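Gamma-glutamyltranspeptidase (Streptomyces lincolnensis, PDB 6J3A) is a gamma-glutamyltranspeptidase homologue of the Ntn-hydrolase clan, related to LmbA, and probably cleaves gamma-glutamyl or similar amide bonds or transfers the acyl group. Local coordinates at residues Ala189-Gly201 and Glu210-Ala222. Sequence-based numbering, arbitrary orientation.
Sequences AATWKRLLAEVAG and EAAREVWRTGFIA
Helix 189-200 and helix 210-217 meet at Val199 and Ala211, the axes of these segments running 129° apart in direction and 9.2 Å from each other at closest approach. This is a helical hairpin in the alpha-helical periphery of the Ntn-hydrolase fold, in which alanines of one helix admit the side chains of the other and a large knob fills the far end. Near the interhelical turn, Val199 CG1 lies 3.5 Å from Ala212 N and also touches Ala211 CB, while Leu195 CD2 rests on Ala212 CB at 3.6 Å. Alongside, Trp192 and Trp216 meet at their rims, CH2 of the first 4.0 Å from CZ3 of the second; Trp192 also meets Phe45 edge-to-face, and Trp216 stacks on Phe112 of helix 111-122.

At the other end, beyond the break at Thr218 and Gly219, Phe220 is the knob, set in a hole formed by Thr191, Arg194, Leu195 and Glu198. In Arg194 a chi1 of -172° swings CG away from the backbone N, and the extended chain runs over one ring face: CD stands 3.9 Å from the ring centroid, and the guanidinium lies almost parallel to the ring in a cation-pi stack. Ile221 CG1 lies against the opposite face, offset toward the rim. Were Phe220 an alanine, the hole would lose its ring and the Arg194 guanidinium would probably lose its flat support and be freer to turn. Glu198, joined to Arg194 by a long salt bridge, brings OE2 within 3.4 Å of Phe220 CD1, and Thr191 O meets the ring edge at CZ, 3.7 Å away.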
ATOM      1  N   ALA A 189       1.429  25.468  11.255  1.00 32.22           N
ATOM      2  CA  ALA A 189       2.614  25.603  10.429  1.00 33.10           C
ATOM      3  C   ALA A 189       3.518  26.720  10.941  1.00 32.43           C
ATOM      4  O   ALA A 189       4.716  26.510  11.094  1.00 33.72           O
ATOM      5  CB  ALA A 189       2.224  25.864   8.991  1.00 33.98           C
ATOM      6  N   ALA A 190       2.934  27.889  11.211  1.00 31.78           N
ATOM      7  CA  ALA A 190       3.674  29.043  11.780  1.00 32.42           C
ATOM      8  C   ALA A 190       4.364  28.730  13.124  1.00 32.91           C
ATOM      9  O   ALA A 190       5.482  29.208  13.409  1.00 31.65           O
ATOM     10  CB  ALA A 190       2.743  30.236  11.943  1.00 31.78           C
ATOM     11  N   THR A 191       3.680  27.914  13.926  1.00 32.92           N
ATOM     12  CA  THR A 191       4.143  27.515  15.250  1.00 33.41           C
ATOM     13  C   THR A 191       5.436  26.695  15.209  1.00 33.73           C
ATOM     14  O   THR A 191       6.352  26.952  16.005  1.00 33.42           O
ATOM     15  CB  THR A 191       3.045  26.727  16.000  1.00 33.73           C
ATOM     16  OG1 THR A 191       1.865  27.531  16.089  1.00 32.13           O
ATOM     17  CG2 THR A 191       3.491  26.336  17.425  1.00 34.31           C
ATOM     18  N   TRP A 192       5.507  25.706  14.315  1.00 33.02           N
ATOM     19  CA  TRP A 192       6.750  24.929  14.152  1.00 32.90           C
ATOM     20  C   TRP A 192       7.853  25.775  13.513  1.00 33.47           C
ATOM     21  O   TRP A 192       9.023  25.627  13.849  1.00 33.29           O
ATOM     22  CB  TRP A 192       6.547  23.635  13.342  1.00 31.43           C
ATOM     23  CG  TRP A 192       5.562  22.636  13.901  1.00 30.68           C
ATOM     24  CD1 TRP A 192       4.714  21.846  13.178  1.00 30.34           C
ATOM     25  CD2 TRP A 192       5.327  22.307  15.280  1.00 29.98           C
ATOM     26  NE1 TRP A 192       3.966  21.050  14.014  1.00 29.77           N
ATOM     27  CE2 TRP A 192       4.318  21.317  15.307  1.00 30.11           C
ATOM     28  CE3 TRP A 192       5.857  22.759  16.492  1.00 29.47           C
ATOM     29  CZ2 TRP A 192       3.837  20.779  16.491  1.00 30.20           C
ATOM     30  CZ3 TRP A 192       5.386  22.219  17.664  1.00 29.80           C
ATOM     31  CH2 TRP A 192       4.386  21.238  17.659  1.00 30.49           C
ATOM     32  N   LYS A 193       7.478  26.652  12.594  1.00 34.76           N
ATOM     33  CA  LYS A 193       8.457  27.527  11.965  1.00 38.56           C
ATOM     34  C   LYS A 193       9.128  28.428  12.989  1.00 38.88           C
ATOM     35  O   LYS A 193      10.351  28.563  12.995  1.00 37.05           O
ATOM     36  CB  LYS A 193       7.818  28.370  10.868  1.00 40.42           C
ATOM     37  CG  LYS A 193       7.606  27.622   9.567  1.00 42.49           C
ATOM     38  CD  LYS A 193       7.323  28.618   8.464  1.00 44.83           C
ATOM     39  CE  LYS A 193       6.832  27.968   7.191  1.00 46.00           C
ATOM     40  NZ  LYS A 193       6.201  29.025   6.356  1.00 47.32           N
ATOM     41  N   ARG A 194       8.323  29.034  13.854  1.00 40.89           N
ATOM     42  CA  ARG A 194       8.854  29.887  14.902  1.00 42.79           C
ATOM     43  C   ARG A 194       9.751  29.073  15.838  1.00 41.35           C
ATOM     44  O   ARG A 194      10.892  29.464  16.120  1.00 40.52           O
ATOM     45  CB  ARG A 194       7.729  30.556  15.692  1.00 45.64           C
ATOM     46  CG  ARG A 194       8.256  31.610  16.657  1.00 48.75           C
ATOM     47  CD  ARG A 194       7.163  32.309  17.442  1.00 50.94           C
ATOM     48  NE  ARG A 194       7.713  33.015  18.602  1.00 51.54           N
ATOM     49  CZ  ARG A 194       6.993  33.713  19.479  1.00 50.26           C
ATOM     50  NH1 ARG A 194       5.670  33.818  19.345  1.00 49.50           N
ATOM     51  NH2 ARG A 194       7.602  34.314  20.498  1.00 49.26           N
ATOM     52  N   LEU A 195       9.220  27.942  16.299  1.00 39.53           N
ATOM     53  CA  LEU A 195       9.969  26.980  17.108  1.00 39.68           C
ATOM     54  C   LEU A 195      11.356  26.771  16.515  1.00 38.88           C
ATOM     55  O   LEU A 195      12.361  27.002  17.185  1.00 38.09           O
ATOM     56  CB  LEU A 195       9.221  25.642  17.184  1.00 40.22           C
ATOM     57  CG  LEU A 195       9.651  24.633  18.247  1.00 40.92           C
ATOM     58  CD1 LEU A 195       8.589  23.558  18.411  1.00 41.68           C
ATOM     59  CD2 LEU A 195      10.965  23.960  17.911  1.00 41.56           C
ATOM     60  N   LEU A 196      11.389  26.360  15.249  1.00 38.10           N
ATOM     61  CA  LEU A 196      12.636  26.121  14.536  1.00 38.57           C
ATOM     62  C   LEU A 196      13.521  27.355  14.432  1.00 37.92           C
ATOM     63  O   LEU A 196      14.731  27.262  14.617  1.00 37.21           O
ATOM     64  CB  LEU A 196      12.348  25.617  13.131  1.00 38.94           C
ATOM     65  CG  LEU A 196      11.754  24.220  12.998  1.00 39.49           C
ATOM     66  CD1 LEU A 196      11.340  24.018  11.546  1.00 39.96           C
ATOM     67  CD2 LEU A 196      12.752  23.156  13.425  1.00 39.39           C
ATOM     68  N   ALA A 197      12.923  28.499  14.115  1.00 38.76           N
ATOM     69  CA  ALA A 197      13.684  29.745  13.987  1.00 41.34           C
ATOM     70  C   ALA A 197      14.462  30.044  15.269  1.00 43.24           C
ATOM     71  O   ALA A 197      15.679  30.268  15.228  1.00 42.62           O
ATOM     72  CB  ALA A 197      12.770  30.911  13.636  1.00 40.81           C
ATOM     73  N   GLU A 198      13.767  29.990  16.405  1.00 45.04           N
ATOM     74  CA  GLU A 198      14.377  30.361  17.682  1.00 46.90           C
ATOM     75  C   GLU A 198      15.157  29.259  18.396  1.00 44.59           C
ATOM     76  O   GLU A 198      15.617  29.477  19.509  1.00 44.67           O
ATOM     77  CB  GLU A 198      13.357  31.007  18.627  1.00 50.42           C
ATOM     78  CG  GLU A 198      12.268  30.107  19.180  1.00 53.32           C
ATOM     79  CD  GLU A 198      11.574  30.749  20.372  1.00 56.04           C
ATOM     80  OE1 GLU A 198      12.185  30.789  21.470  1.00 56.68           O
ATOM     81  OE2 GLU A 198      10.428  31.227  20.206  1.00 57.37           O
ATOM     82  N   VAL A 199      15.313  28.092  17.778  1.00 43.46           N
ATOM     83  CA  VAL A 199      16.305  27.109  18.251  1.00 43.43           C
ATOM     84  C   VAL A 199      17.484  26.921  17.285  1.00 43.48           C
ATOM     85  O   VAL A 199      18.444  26.225  17.619  1.00 43.98           O
ATOM     86  CB  VAL A 199      15.673  25.727  18.583  1.00 42.70           C
ATOM     87  CG1 VAL A 199      14.529  25.879  19.581  1.00 41.76           C
ATOM     88  CG2 VAL A 199      15.211  24.999  17.323  1.00 42.53           C
ATOM     89  N   ALA A 200      17.421  27.533  16.105  1.00 43.88           N
ATOM     90  CA  ALA A 200      18.431  27.323  15.064  1.00 44.92           C
ATOM     91  C   ALA A 200      19.821  27.753  15.521  1.00 45.12           C
ATOM     92  O   ALA A 200      20.810  27.083  15.235  1.00 44.94           O
ATOM     93  CB  ALA A 200      18.041  28.063  13.794  1.00 44.78           C
ATOM     94  N   GLY A 201      19.888  28.853  16.263  1.00 46.17           N
ATOM     95  CA  GLY A 201      21.162  29.343  16.796  1.00 48.02           C
ATOM     96  C   GLY A 201      21.631  28.670  18.081  1.00 48.87           C
ATOM     97  O   GLY A 201      22.670  29.034  18.624  1.00 48.52           O
ATOM     98  N   GLU A 210      17.117  20.165  22.600  1.00 43.11           N
ATOM     99  CA  GLU A 210      17.012  20.535  24.016  1.00 43.79           C
ATOM    100  C   GLU A 210      16.440  21.947  24.203  1.00 43.20           C
ATOM    101  O   GLU A 210      15.618  22.172  25.097  1.00 43.53           O
ATOM    102  CB  GLU A 210      18.381  20.416  24.696  1.00 44.99           C
ATOM    103  CG  GLU A 210      18.332  20.361  26.217  1.00 46.12           C
ATOM    104  CD  GLU A 210      17.648  19.117  26.753  1.00 47.07           C
ATOM    105  OE1 GLU A 210      17.940  18.004  26.264  1.00 44.43           O
ATOM    106  OE2 GLU A 210      16.813  19.254  27.673  1.00 49.85           O
ATOM    107  N   ALA A 211      16.874  22.888  23.362  1.00 42.88           N
ATOM    108  CA  ALA A 211      16.294  24.249  23.339  1.00 41.62           C
ATOM    109  C   ALA A 211      14.817  24.236  22.958  1.00 40.87           C
ATOM    110  O   ALA A 211      14.023  24.977  23.534  1.00 42.78           O
ATOM    111  CB  ALA A 211      17.062  25.147  22.390  1.00 41.03           C
ATOM    112  N   ALA A 212      14.461  23.395  21.989  1.00 39.94           N
ATOM    113  CA  ALA A 212      13.062  23.180  21.601  1.00 38.76           C
ATOM    114  C   ALA A 212      12.205  22.602  22.730  1.00 38.92           C
ATOM    115  O   ALA A 212      11.023  22.931  22.849  1.00 38.41           O
ATOM    116  CB  ALA A 212      12.988  22.275  20.387  1.00 38.07           C
ATOM    117  N   ARG A 213      12.794  21.730  23.542  1.00 39.90           N
ATOM    118  CA  ARG A 213      12.095  21.189  24.704  1.00 40.85           C
ATOM    119  C   ARG A 213      11.701  22.313  25.660  1.00 40.66           C
ATOM    120  O   ARG A 213      10.605  22.308  26.205  1.00 37.36           O
ATOM    121  CB  ARG A 213      12.955  20.169  25.439  1.00 41.96           C
ATOM    122  CG  ARG A 213      13.310  18.940  24.625  1.00 42.77           C
ATOM    123  CD  ARG A 213      14.202  18.027  25.437  1.00 43.46           C
ATOM    124  NE  ARG A 213      13.456  17.376  26.508  1.00 44.47           N
ATOM    125  CZ  ARG A 213      13.997  16.750  27.549  1.00 46.41           C
ATOM    126  NH1 ARG A 213      15.321  16.679  27.701  1.00 47.00           N
ATOM    127  NH2 ARG A 213      13.207  16.191  28.459  1.00 47.18           N
ATOM    128  N   GLU A 214      12.604  23.277  25.828  1.00 42.04           N
ATOM    129  CA  GLU A 214      12.375  24.432  26.690  1.00 44.22           C
ATOM    130  C   GLU A 214      11.407  25.462  26.119  1.00 43.66           C
ATOM    131  O   GLU A 214      10.719  26.146  26.882  1.00 45.19           O
ATOM    132  CB  GLU A 214      13.704  25.101  27.033  1.00 45.92           C
ATOM    133  CG  GLU A 214      14.620  24.221  27.875  1.00 49.09           C
ATOM    134  CD  GLU A 214      14.007  23.793  29.209  1.00 49.99           C
ATOM    135  OE1 GLU A 214      14.318  22.668  29.659  1.00 50.45           O
ATOM    136  OE2 GLU A 214      13.215  24.570  29.802  1.00 49.14           O
ATOM    137  N   VAL A 215      11.359  25.583  24.797  1.00 42.79           N
ATOM    138  CA  VAL A 215      10.357  26.424  24.138  1.00 42.47           C
ATOM    139  C   VAL A 215       8.942  25.885  24.378  1.00 40.38           C
ATOM    140  O   VAL A 215       8.022  26.656  24.658  1.00 40.99           O
ATOM    141  CB  VAL A 215      10.650  26.564  22.633  1.00 43.32           C
ATOM    142  CG1 VAL A 215       9.498  27.241  21.901  1.00 43.50           C
ATOM    143  CG2 VAL A 215      11.925  27.372  22.440  1.00 44.70           C
ATOM    144  N   TRP A 216       8.775  24.572  24.273  1.00 37.58           N
ATOM    145  CA  TRP A 216       7.506  23.935  24.618  1.00 36.37           C
ATOM    146  C   TRP A 216       7.177  24.110  26.101  1.00 38.34           C
ATOM    147  O   TRP A 216       6.024  24.335  26.469  1.00 37.98           O
ATOM    148  CB  TRP A 216       7.516  22.439  24.276  1.00 33.67           C
ATOM    149  CG  TRP A 216       6.180  21.808  24.540  1.00 31.55           C
ATOM    150  CD1 TRP A 216       5.697  21.397  25.748  1.00 31.40           C
ATOM    151  CD2 TRP A 216       5.134  21.574  23.592  1.00 29.89           C
ATOM    152  NE1 TRP A 216       4.422  20.910  25.612  1.00 31.06           N
ATOM    153  CE2 TRP A 216       4.053  21.000  24.296  1.00 29.99           C
ATOM    154  CE3 TRP A 216       5.009  21.775  22.216  1.00 29.68           C
ATOM    155  CZ2 TRP A 216       2.857  20.627  23.670  1.00 29.54           C
ATOM    156  CZ3 TRP A 216       3.814  21.405  21.592  1.00 29.72           C
ATOM    157  CH2 TRP A 216       2.754  20.837  22.326  1.00 28.95           C
ATOM    158  N   ARG A 217       8.206  24.004  26.932  1.00 40.89           N
ATOM    159  CA  ARG A 217       8.066  23.905  28.385  1.00 43.68           C
ATOM    160  C   ARG A 217       7.916  25.217  29.137  1.00 42.77           C
ATOM    161  O   ARG A 217       7.129  25.308  30.082  1.00 41.16           O
ATOM    162  CB  ARG A 217       9.309  23.223  28.944  1.00 47.90           C
ATOM    163  CG  ARG A 217       9.012  22.259  30.055  1.00 51.13           C
ATOM    164  CD  ARG A 217       9.646  20.929  29.760  1.00 53.95           C
ATOM    165  NE  ARG A 217      11.099  21.001  29.876  1.00 56.23           N
ATOM    166  CZ  ARG A 217      11.842  20.254  30.690  1.00 59.66           C
ATOM    167  NH1 ARG A 217      13.158  20.418  30.692  1.00 62.19           N
ATOM    168  NH2 ARG A 217      11.298  19.338  31.494  1.00 60.04           N
ATOM    169  N   THR A 218       8.737  26.190  28.751  1.00 42.36           N
ATOM    170  CA  THR A 218       8.773  27.517  29.373  1.00 41.31           C
ATOM    171  C   THR A 218       8.570  28.685  28.409  1.00 40.83           C
ATOM    172  O   THR A 218       8.381  29.813  28.863  1.00 41.22           O
ATOM    173  CB  THR A 218      10.119  27.736  30.091  1.00 41.36           C
ATOM    174  OG1 THR A 218      11.193  27.657  29.144  1.00 39.10           O
ATOM    175  CG2 THR A 218      10.319  26.693  31.191  1.00 42.18           C
ATOM    176  N   GLY A 219       8.595  28.419  27.100  1.00 40.29           N
ATOM    177  CA  GLY A 219       8.578  29.463  26.069  1.00 38.78           C
ATOM    178  C   GLY A 219       7.186  29.845  25.598  1.00 36.87           C
ATOM    179  O   GLY A 219       6.196  29.664  26.311  1.00 34.78           O
ATOM    180  N   PHE A 220       7.119  30.366  24.377  1.00 36.45           N
ATOM    181  CA  PHE A 220       5.873  30.918  23.841  1.00 36.39           C
ATOM    182  C   PHE A 220       4.719  29.898  23.786  1.00 35.48           C
ATOM    183  O   PHE A 220       3.551  30.266  23.929  1.00 34.99           O
ATOM    184  CB  PHE A 220       6.116  31.588  22.475  1.00 36.33           C
ATOM    185  CG  PHE A 220       6.128  30.639  21.297  1.00 36.60           C
ATOM    186  CD1 PHE A 220       7.298  29.989  20.909  1.00 36.91           C
ATOM    187  CD2 PHE A 220       4.970  30.434  20.542  1.00 36.59           C
ATOM    188  CE1 PHE A 220       7.301  29.129  19.815  1.00 36.45           C
ATOM    189  CE2 PHE A 220       4.969  29.581  19.445  1.00 36.17           C
ATOM    190  CZ  PHE A 220       6.134  28.927  19.083  1.00 36.42           C
ATOM    191  N   ILE A 221       5.061  28.628  23.596  1.00 35.36           N
ATOM    192  CA  ILE A 221       4.060  27.565  23.530  1.00 35.78           C
ATOM    193  C   ILE A 221       3.405  27.374  24.889  1.00 35.09           C
ATOM    194  O   ILE A 221       2.187  27.411  25.003  1.00 36.22           O
ATOM    195  CB  ILE A 221       4.677  26.236  23.031  1.00 35.76           C
ATOM    196  CG1 ILE A 221       5.060  26.365  21.559  1.00 35.01           C
ATOM    197  CG2 ILE A 221       3.705  25.068  23.202  1.00 35.76           C
ATOM    198  CD1 ILE A 221       5.830  25.179  21.013  1.00 35.33           C
ATOM    199  N   ALA A 222       4.228  27.152  25.906  1.00 35.11           N
ATOM    200  CA  ALA A 222       3.758  27.004  27.286  1.00 35.75           C
ATOM    201  C   ALA A 222       2.866  28.157  27.731  1.00 36.31           C
ATOM    202  O   ALA A 222       1.786  27.937  28.277  1.00 37.50           O
ATOM    203  CB  ALA A 222       4.945  26.895  28.227  1.00 36.06           C
TER